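Local coordinates for myosin-I heavy chain (Dictyostelium discoideum, PDB 5EJR), which is an ATP-driven class VII motor that moves on actin in early phagocytosis and adhesion, its second MyTH4-FERM tail domain forming this chain, at residues E102-I107 and I136-S141; P147-L152 and E175-H180; T337-K342 and D375-S380. One frame throughout, in Å; residues are numbered along the deposited sequence.

Overall arrangement
From the N terminus, the chain first builds the helical MyTH4 domain. Interaction 1 closes a largely helical loop there, bringing the linker between helices 121-137 and 142-159 back to the start of helix 104-113. Interaction 2 then closes the hairpin of helices 142-159 and 164-178. The two follow in series, neither nested nor crossed, yet they touch: S139 and P140 of the first meet H180 and L177 of the second, their centres about 12 Å apart. Interaction 3 lies on the other side of the chain's centre, its centre about 59 Å from that of interaction 1. It closes a separate helical loop within the FERM region.

Interaction 1: E102-I107 and I136-S141; sequences ELRDEI and ITFSPS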
loop_
_atom_site.group_PDB
_atom_site.type_symbol
_atom_site.label_atom_id
_atom_site.label_comp_id
_atom_site.label_asym_id
_atom_site.label_seq_id
_atom_site.Cartn_x
_atom_site.Cartn_y
_atom_site.Cartn_z
ATOM N N GLU A 102 -22.431 -13.495 -0.452
ATOM C CA GLU A 102 -23.577 -14.174 0.164
ATOM C C GLU A 102 -23.180 -14.916 1.454
ATOM O O GLU A 102 -24.027 -15.499 2.133
ATOM C CB GLU A 102 -24.313 -15.079 -0.870
ATOM C CG GLU A 102 -23.434 -15.956 -1.765
ATOM C CD GLU A 102 -22.487 -15.264 -2.733
ATOM O OE1 GLU A 102 -21.254 -15.450 -2.595
ATOM O OE2 GLU A 102 -22.971 -14.481 -3.582
ATOM N N LEU A 103 -21.907 -14.811 1.832
ATOM C CA LEU A 103 -21.364 -15.412 3.051
ATOM C C LEU A 103 -21.182 -14.362 4.170
ATOM O O LEU A 103 -20.751 -14.716 5.268
ATOM C CB LEU A 103 -20.019 -16.051 2.693
ATOM C CG LEU A 103 -19.710 -17.438 3.221
ATOM C CD1 LEU A 103 -20.834 -18.415 2.942
ATOM C CD2 LEU A 103 -18.438 -17.950 2.609
ATOM N N ARG A 104 -21.538 -13.090 3.900
ATOM C CA ARG A 104 -21.327 -11.954 4.806
ATOM C C ARG A 104 -22.122 -12.033 6.106
ATOM O O ARG A 104 -21.502 -11.927 7.168
ATOM C CB ARG A 104 -21.553 -10.623 4.091
ATOM C CG ARG A 104 -20.390 -10.328 3.155
ATOM C CD ARG A 104 -20.695 -9.208 2.199
ATOM N NE ARG A 104 -19.627 -9.056 1.212
ATOM C CZ ARG A 104 -19.577 -8.068 0.334
ATOM N NH1 ARG A 104 -20.527 -7.150 0.309
ATOM N NH2 ARG A 104 -18.576 -7.991 -0.528
ATOM N N ASP A 105 -23.458 -12.253 6.034
ATOM C CA ASP A 105 -24.325 -12.419 7.220
ATOM C C ASP A 105 -23.829 -13.562 8.102
ATOM O O ASP A 105 -23.796 -13.423 9.329
ATOM C CB ASP A 105 -25.778 -12.682 6.811
ATOM C CG ASP A 105 -26.475 -11.484 6.217
ATOM O OD1 ASP A 105 -25.938 -10.362 6.337
ATOM O OD2 ASP A 105 -27.557 -11.666 5.634
ATOM N N GLU A 106 -23.430 -14.667 7.466
ATOM C CA GLU A 106 -22.910 -15.859 8.103
ATOM C C GLU A 106 -21.588 -15.593 8.836
ATOM O O GLU A 106 -21.368 -16.164 9.909
ATOM C CB GLU A 106 -22.778 -16.980 7.063
ATOM C CG GLU A 106 -23.025 -18.362 7.641
ATOM C CD GLU A 106 -21.841 -18.971 8.361
ATOM O OE1 GLU A 106 -20.693 -18.541 8.097
ATOM O OE2 GLU A 106 -22.059 -19.895 9.180
ATOM N N ILE A 107 -20.722 -14.715 8.281
ATOM C CA ILE A 107 -19.456 -14.358 8.925
ATOM C C ILE A 107 -19.742 -13.571 10.215
ATOM O O ILE A 107 -19.195 -13.947 11.259
ATOM C CB ILE A 107 -18.417 -13.682 7.985
ATOM C CG1 ILE A 107 -18.060 -14.648 6.825
ATOM C CG2 ILE A 107 -17.142 -13.320 8.777
ATOM C CD1 ILE A 107 -17.203 -14.042 5.682
ATOM N N ILE A 136 -15.574 -2.338 9.134
ATOM C CA ILE A 136 -14.834 -1.325 8.372
ATOM C C ILE A 136 -14.757 -1.701 6.872
ATOM O O ILE A 136 -14.631 -0.806 6.033
ATOM C CB ILE A 136 -13.444 -0.957 8.971
ATOM C CG1 ILE A 136 -12.556 -2.184 9.189
ATOM C CG2 ILE A 136 -13.596 -0.123 10.255
ATOM C CD1 ILE A 136 -11.060 -1.897 9.377
ATOM N N THR A 137 -14.903 -3.014 6.542
ATOM C CA THR A 137 -14.801 -3.546 5.175
ATOM C C THR A 137 -16.140 -3.620 4.413
ATOM O O THR A 137 -16.296 -2.976 3.377
ATOM C CB THR A 137 -14.089 -4.899 5.203
ATOM O OG1 THR A 137 -13.063 -4.831 6.188
ATOM C CG2 THR A 137 -13.457 -5.256 3.851
ATOM N N PHE A 138 -17.076 -4.438 4.890
ATOM C CA PHE A 138 -18.355 -4.641 4.212
ATOM C C PHE A 138 -19.503 -4.646 5.200
ATOM O O PHE A 138 -19.333 -4.945 6.379
ATOM C CB PHE A 138 -18.340 -5.938 3.351
ATOM C CG PHE A 138 -17.778 -7.149 4.051
ATOM C CD1 PHE A 138 -18.547 -7.868 4.963
ATOM C CD2 PHE A 138 -16.461 -7.532 3.857
ATOM C CE1 PHE A 138 -18.010 -8.954 5.655
ATOM C CE2 PHE A 138 -15.925 -8.623 4.545
ATOM C CZ PHE A 138 -16.703 -9.323 5.444
ATOM N N SER A 139 -20.664 -4.285 4.704
ATOM C CA SER A 139 -21.877 -4.217 5.476
ATOM C C SER A 139 -22.519 -5.608 5.572
ATOM O O SER A 139 -22.426 -6.380 4.610
ATOM C CB SER A 139 -22.843 -3.273 4.766
ATOM O OG SER A 139 -24.135 -3.232 5.352
ATOM N N PRO A 140 -23.249 -5.941 6.672
ATOM C CA PRO A 140 -24.071 -7.162 6.622
ATOM C C PRO A 140 -25.271 -6.815 5.707
ATOM O O PRO A 140 -25.428 -5.637 5.346
ATOM C CB PRO A 140 -24.513 -7.358 8.076
ATOM C CG PRO A 140 -24.470 -6.010 8.686
ATOM C CD PRO A 140 -23.515 -5.150 7.897
ATOM N N SER A 141 -26.131 -7.800 5.344
ATOM C CA SER A 141 -27.296 -7.515 4.498
ATOM C C SER A 141 -28.171 -6.418 5.115
ATOM O O SER A 141 -28.113 -6.182 6.325
ATOM C CB SER A 141 -28.127 -8.776 4.260
ATOM O OG SER A 141 -28.743 -9.245 5.452
#
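R104 lays its aliphatic chain against F138 in the MyTH4 domain of the myosin tail, a bundle of helices in which the start of helix 104-113 meets the linker between helices 121-137 and 142-159. The nearest approach is from CG of R104 to CD1 of F138, 3.6 Å, and it reaches the ring obliquely. Extended from CG to NE, the arginine then carries its guanidinium past the root of the ring, where CB of F138 covers one face, offset toward the rim; the guanidinium and ring planes are 14° apart. Arginine suits this place because its methylenes pack on an aromatic while NE and NH2 reach the carbonyl oxygens of G97 and I98.

D105, next along, reaches S141 with the end of its side chain. The syn lone pair of OD1 of D105 receives the backbone N of S141 at 2.8 Å and a nearly straight 171°, and CB of P140 lies beside the same oxygen. With each oxygen bonded to S141, the carboxylate is held against rotation. S141 is the N-cap of helix 142-159, so the acid's negative charge is probably welcome near that helix start. OG of S141 accepts a bond from N of L144 and donates to OD2 of D105 at 2.7 Å, 16° out of the carboxylate plane.

Interaction 2: P147-L152 and E175-H180; sequences PFMEQL and EKLESH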
loop_
_atom_site.group_PDB
_atom_site.type_symbol
_atom_site.label_atom_id
_atom_site.label_comp_id
_atom_site.label_asym_id
_atom_site.label_seq_id
_atom_site.Cartn_x
_atom_site.Cartn_y
_atom_site.Cartn_z
ATOM N N PRO A 147 -31.362 -5.409 13.047
ATOM C CA PRO A 147 -31.387 -6.387 14.154
ATOM C C PRO A 147 -30.025 -6.663 14.808
ATOM O O PRO A 147 -29.963 -6.734 16.040
ATOM C CB PRO A 147 -31.964 -7.651 13.498
ATOM C CG PRO A 147 -32.762 -7.156 12.357
ATOM C CD PRO A 147 -32.003 -5.973 11.836
ATOM N N PHE A 148 -28.940 -6.779 13.998
ATOM C CA PHE A 148 -27.575 -7.037 14.487
ATOM C C PHE A 148 -27.048 -5.868 15.329
ATOM O O PHE A 148 -26.362 -6.102 16.336
ATOM C CB PHE A 148 -26.607 -7.359 13.329
ATOM C CG PHE A 148 -25.231 -7.847 13.741
ATOM C CD1 PHE A 148 -24.185 -6.948 13.953
ATOM C CD2 PHE A 148 -24.965 -9.203 13.863
ATOM C CE1 PHE A 148 -22.908 -7.400 14.315
ATOM C CE2 PHE A 148 -23.690 -9.652 14.241
ATOM C CZ PHE A 148 -22.666 -8.746 14.450
ATOM N N MET A 149 -27.352 -4.619 14.903
ATOM C CA MET A 149 -26.937 -3.399 15.601
ATOM C C MET A 149 -27.629 -3.311 16.960
ATOM O O MET A 149 -26.953 -3.092 17.976
ATOM C CB MET A 149 -27.208 -2.145 14.756
ATOM C CG MET A 149 -26.121 -1.874 13.742
ATOM S SD MET A 149 -26.147 -0.167 13.148
ATOM C CE MET A 149 -27.457 -0.245 11.992
ATOM N N GLU A 150 -28.966 -3.549 16.977
ATOM C CA GLU A 150 -29.795 -3.570 18.192
ATOM C C GLU A 150 -29.274 -4.580 19.214
ATOM O O GLU A 150 -29.296 -4.307 20.410
ATOM C CB GLU A 150 -31.277 -3.848 17.858
ATOM C CG GLU A 150 -31.973 -2.729 17.091
ATOM C CD GLU A 150 -31.974 -1.342 17.716
ATOM O OE1 GLU A 150 -32.041 -1.236 18.963
ATOM O OE2 GLU A 150 -31.937 -0.356 16.945
ATOM N N GLN A 151 -28.761 -5.721 18.733
ATOM C CA GLN A 151 -28.154 -6.757 19.557
ATOM C C GLN A 151 -26.854 -6.235 20.173
ATOM O O GLN A 151 -26.660 -6.399 21.372
ATOM C CB GLN A 151 -27.907 -8.032 18.737
ATOM C CG GLN A 151 -27.421 -9.228 19.570
ATOM C CD GLN A 151 -28.481 -9.941 20.397
ATOM O OE1 GLN A 151 -29.676 -9.610 20.381
ATOM N NE2 GLN A 151 -28.059 -10.967 21.127
ATOM N N LEU A 152 -25.966 -5.602 19.362
ATOM C CA LEU A 152 -24.707 -5.024 19.850
ATOM C C LEU A 152 -25.008 -3.963 20.908
ATOM O O LEU A 152 -24.376 -3.971 21.963
ATOM C CB LEU A 152 -23.883 -4.404 18.700
ATOM C CG LEU A 152 -23.302 -5.333 17.633
ATOM C CD1 LEU A 152 -22.463 -4.539 16.651
ATOM C CD2 LEU A 152 -22.451 -6.451 18.238
ATOM N N GLU A 175 -20.670 2.258 15.651
ATOM C CA GLU A 175 -20.335 3.470 14.885
ATOM C C GLU A 175 -20.014 3.101 13.432
ATOM O O GLU A 175 -20.536 3.727 12.508
ATOM C CB GLU A 175 -19.136 4.212 15.518
ATOM C CG GLU A 175 -18.708 5.473 14.766
ATOM C CD GLU A 175 -17.235 5.850 14.816
ATOM O OE1 GLU A 175 -16.568 5.571 15.839
ATOM O OE2 GLU A 175 -16.756 6.462 13.834
ATOM N N LYS A 176 -19.174 2.072 13.243
ATOM C CA LYS A 176 -18.749 1.598 11.928
ATOM C C LYS A 176 -19.879 0.964 11.107
ATOM O O LYS A 176 -19.799 1.000 9.884
ATOM C CB LYS A 176 -17.534 0.663 12.026
ATOM C CG LYS A 176 -16.250 1.303 12.562
ATOM C CD LYS A 176 -15.825 2.553 11.771
ATOM C CE LYS A 176 -14.649 3.263 12.388
ATOM N NZ LYS A 176 -14.781 4.736 12.259
ATOM N N LEU A 177 -20.920 0.394 11.749
ATOM C CA LEU A 177 -22.055 -0.190 11.020
ATOM C C LEU A 177 -23.030 0.920 10.662
ATOM O O LEU A 177 -23.705 0.846 9.637
ATOM C CB LEU A 177 -22.758 -1.296 11.831
ATOM C CG LEU A 177 -21.944 -2.572 12.099
ATOM C CD1 LEU A 177 -22.513 -3.330 13.267
ATOM C CD2 LEU A 177 -21.886 -3.485 10.865
ATOM N N GLU A 178 -23.090 1.971 11.504
ATOM C CA GLU A 178 -23.911 3.161 11.266
ATOM C C GLU A 178 -23.352 3.961 10.066
ATOM O O GLU A 178 -24.111 4.633 9.369
ATOM C CB GLU A 178 -23.921 4.048 12.520
ATOM C CG GLU A 178 -24.995 3.668 13.527
ATOM C CD GLU A 178 -24.914 4.309 14.903
ATOM O OE1 GLU A 178 -23.952 5.067 15.170
ATOM O OE2 GLU A 178 -25.814 4.027 15.727
ATOM N N SER A 179 -22.029 3.865 9.828
ATOM C CA SER A 179 -21.313 4.562 8.754
ATOM C C SER A 179 -21.712 4.109 7.328
ATOM O O SER A 179 -21.571 4.888 6.384
ATOM C CB SER A 179 -19.809 4.421 8.951
ATOM O OG SER A 179 -19.317 3.209 8.403
ATOM N N HIS A 180 -22.187 2.851 7.183
ATOM C CA HIS A 180 -22.609 2.277 5.902
ATOM C C HIS A 180 -23.833 2.987 5.292
ATOM O O HIS A 180 -24.706 3.432 6.044
ATOM C CB HIS A 180 -22.835 0.767 6.020
ATOM C CG HIS A 180 -21.568 -0.001 6.197
ATOM N ND1 HIS A 180 -20.788 -0.350 5.119
ATOM C CD2 HIS A 180 -20.992 -0.474 7.325
ATOM C CE1 HIS A 180 -19.755 -1.005 5.620
ATOM N NE2 HIS A 180 -19.835 -1.108 6.943
#
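The F148 ring meets L177 at its edge: CD1 of L177 lies near the ring plane, 4.0 Å from CD1 of F148, and neither face of the ring is touched by E175-H180. F148 also forms an edge-to-face pair with Y108 of helix 104-113. In its first torsion CG is anti to the backbone N (chi1 -171°), which sends the ring off along the flank of helix 142-159, where its rim can reach the leucine. The other ring, that of H180, has CA of L177 at its edge, in plane, while its NE2 bonds to O of S135.

L177 is the hub of this helix hairpin, in which helices 142-159 and 164-178 of the MyTH4 domain run in opposite directions. Their backbones come within 7.4 Å between CA of M149 and CA of L177. Methyl CD1 of L177 also meets CD1 of L152 at 3.6 Å, the two leucine side chains crossing at about a right angle. M149 instead slides past L177 in the opposite direction, with its SD 3.8 Å from CB of L177. CG of M149 is anti to its carbonyl carbon and the chain runs on nearly extended (chi2 -161°), which carries SD of M149 to within 4.0 Å of CG of E178; unbranched, the methionine can lie between the two backbones. Thus glutamate can stand at the exposed border, contributing its methylene carbon to the contact. Around the hub, L177 further touches S135, P140 and Y108, and L152 rests on I170, C173 and I174 of its partner helix.

With carbon and sulfur alone touching across the interface, cohesion must come from dispersion and the exclusion of water, so the fit depends on side-chain shape and not on bond direction.

Interaction 3: T337-K342 and D375-S380; sequences TNVNEK and DQILNS
In the central lobe of the FERM domain, the loop leading into helix 341-355, N-capped by N340, and the first turn of that helix rest on short helix 375-378 and the turn after it. With CG1 of I377 anti to its carbonyl carbon (chi1 -67°), a further bend at chi2 turns CD1 of I377 to the loop, where it meets CG1 of V339 at 3.6 Å, the side chains crossing at about a right angle. The same methyl of I377 touches CG2 of T337 at 3.8 Å. Beta-branched residues suit this loop because they offer methyl groups close to the backbone; the longer isoleucine spans the distance from its helix.

Beside this apolar patch, the extended E341 side chain reaches S380. OG of S380 donates to OE2 of E341 at 2.7 Å, on the anti side of that oxygen and 20° out of the carboxylate plane. NE2 of Q381 also bonds to OE2, so one oxygen gathers two donors. If an alanine stood at E341, S380 and Q381 would probably both lose this shared acceptor, leaving the S380 hydroxyl freer to turn. W386 of helix 383-394 touches E341, I377 and S380 alike, while V339 and I377 both pack on S344 of helix 341-355.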
loop_
_atom_site.group_PDB
_atom_site.type_symbol
_atom_site.label_atom_id
_atom_site.label_comp_id
_atom_site.label_asym_id
_atom_site.label_seq_id
_atom_site.Cartn_x
_atom_site.Cartn_y
_atom_site.Cartn_z
ATOM N N THR A 337 24.062 5.665 -16.928
ATOM C CA THR A 337 25.302 5.201 -17.559
ATOM C C THR A 337 25.432 5.592 -19.061
ATOM O O THR A 337 26.400 5.170 -19.702
ATOM C CB THR A 337 25.505 3.700 -17.297
ATOM O OG1 THR A 337 24.282 2.997 -17.540
ATOM C CG2 THR A 337 25.974 3.423 -15.861
ATOM N N ASN A 338 24.555 6.489 -19.589
ATOM C CA ASN A 338 24.704 6.987 -20.970
ATOM C C ASN A 338 25.745 8.127 -20.952
ATOM O O ASN A 338 25.565 9.207 -21.528
ATOM C CB ASN A 338 23.355 7.459 -21.570
ATOM C CG ASN A 338 23.438 7.811 -23.050
ATOM O OD1 ASN A 338 24.297 7.310 -23.797
ATOM N ND2 ASN A 338 22.578 8.712 -23.506
ATOM N N VAL A 339 26.845 7.876 -20.284
ATOM C CA VAL A 339 27.849 8.899 -20.059
ATOM C C VAL A 339 29.251 8.364 -20.364
ATOM O O VAL A 339 29.549 7.214 -20.041
ATOM C CB VAL A 339 27.595 9.351 -18.583
ATOM C CG1 VAL A 339 28.264 8.453 -17.548
ATOM C CG2 VAL A 339 27.878 10.814 -18.346
ATOM N N ASN A 340 30.075 9.147 -21.079
ATOM C CA ASN A 340 31.433 8.706 -21.360
ATOM C C ASN A 340 32.352 9.071 -20.159
ATOM O O ASN A 340 31.892 9.734 -19.225
ATOM C CB ASN A 340 31.936 9.218 -22.719
ATOM C CG ASN A 340 32.373 10.666 -22.796
ATOM O OD1 ASN A 340 32.202 11.456 -21.867
ATOM N ND2 ASN A 340 32.989 11.038 -23.914
ATOM N N GLU A 341 33.625 8.641 -20.183
ATOM C CA GLU A 341 34.591 8.889 -19.100
ATOM C C GLU A 341 34.870 10.383 -18.842
ATOM O O GLU A 341 34.996 10.778 -17.684
ATOM C CB GLU A 341 35.882 8.108 -19.330
ATOM C CG GLU A 341 35.649 6.605 -19.183
ATOM C CD GLU A 341 36.689 5.667 -19.773
ATOM O OE1 GLU A 341 37.636 6.155 -20.433
ATOM O OE2 GLU A 341 36.568 4.439 -19.556
ATOM N N LYS A 342 34.949 11.200 -19.899
ATOM C CA LYS A 342 35.137 12.659 -19.771
ATOM C C LYS A 342 33.924 13.281 -19.049
ATOM O O LYS A 342 34.116 13.997 -18.080
ATOM C CB LYS A 342 35.371 13.331 -21.133
ATOM C CG LYS A 342 35.801 14.797 -20.975
ATOM C CD LYS A 342 35.971 15.525 -22.294
ATOM C CE LYS A 342 36.449 16.949 -22.091
ATOM N NZ LYS A 342 35.340 17.874 -21.736
ATOM N N ASP A 375 30.249 2.460 -8.751
ATOM C CA ASP A 375 31.098 1.327 -9.187
ATOM C C ASP A 375 30.939 0.993 -10.655
ATOM O O ASP A 375 31.921 0.681 -11.319
ATOM C CB ASP A 375 30.810 0.073 -8.345
ATOM C CG ASP A 375 31.235 0.182 -6.895
ATOM O OD1 ASP A 375 31.848 1.227 -6.518
ATOM O OD2 ASP A 375 30.963 -0.759 -6.133
ATOM N N GLN A 376 29.696 1.065 -11.175
ATOM C CA GLN A 376 29.363 0.757 -12.570
ATOM C C GLN A 376 30.203 1.559 -13.587
ATOM O O GLN A 376 30.667 1.015 -14.589
ATOM C CB GLN A 376 27.846 0.964 -12.793
ATOM C CG GLN A 376 26.967 -0.037 -12.036
ATOM C CD GLN A 376 26.610 0.301 -10.591
ATOM O OE1 GLN A 376 27.168 1.213 -9.944
ATOM N NE2 GLN A 376 25.658 -0.459 -10.043
ATOM N N ILE A 377 30.463 2.841 -13.287
ATOM C CA ILE A 377 31.293 3.731 -14.108
ATOM C C ILE A 377 32.787 3.495 -13.765
ATOM O O ILE A 377 33.631 3.464 -14.654
ATOM C CB ILE A 377 30.874 5.205 -13.787
ATOM C CG1 ILE A 377 29.410 5.541 -14.270
ATOM C CG2 ILE A 377 31.883 6.221 -14.294
ATOM C CD1 ILE A 377 29.173 5.514 -15.691
ATOM N N LEU A 378 33.103 3.450 -12.474
ATOM C CA LEU A 378 34.462 3.266 -11.955
ATOM C C LEU A 378 35.133 2.030 -12.595
ATOM O O LEU A 378 36.320 2.079 -12.892
ATOM C CB LEU A 378 34.434 3.104 -10.410
ATOM C CG LEU A 378 35.803 2.799 -9.712
ATOM C CD1 LEU A 378 36.764 4.007 -9.797
ATOM C CD2 LEU A 378 35.593 2.480 -8.224
ATOM N N ASN A 379 34.360 0.948 -12.808
ATOM C CA ASN A 379 34.800 -0.309 -13.402
ATOM C C ASN A 379 35.531 -0.184 -14.724
ATOM O O ASN A 379 36.358 -1.044 -15.048
ATOM C CB ASN A 379 33.584 -1.232 -13.598
ATOM C CG ASN A 379 33.153 -1.889 -12.338
ATOM O OD1 ASN A 379 33.759 -1.681 -11.283
ATOM N ND2 ASN A 379 32.004 -2.569 -12.377
ATOM N N SER A 380 35.222 0.852 -15.503
ATOM C CA SER A 380 35.785 0.990 -16.844
ATOM C C SER A 380 37.281 1.388 -16.883
ATOM O O SER A 380 37.905 1.190 -17.908
ATOM C CB SER A 380 34.932 1.934 -17.699
ATOM O OG SER A 380 35.261 3.301 -17.502
#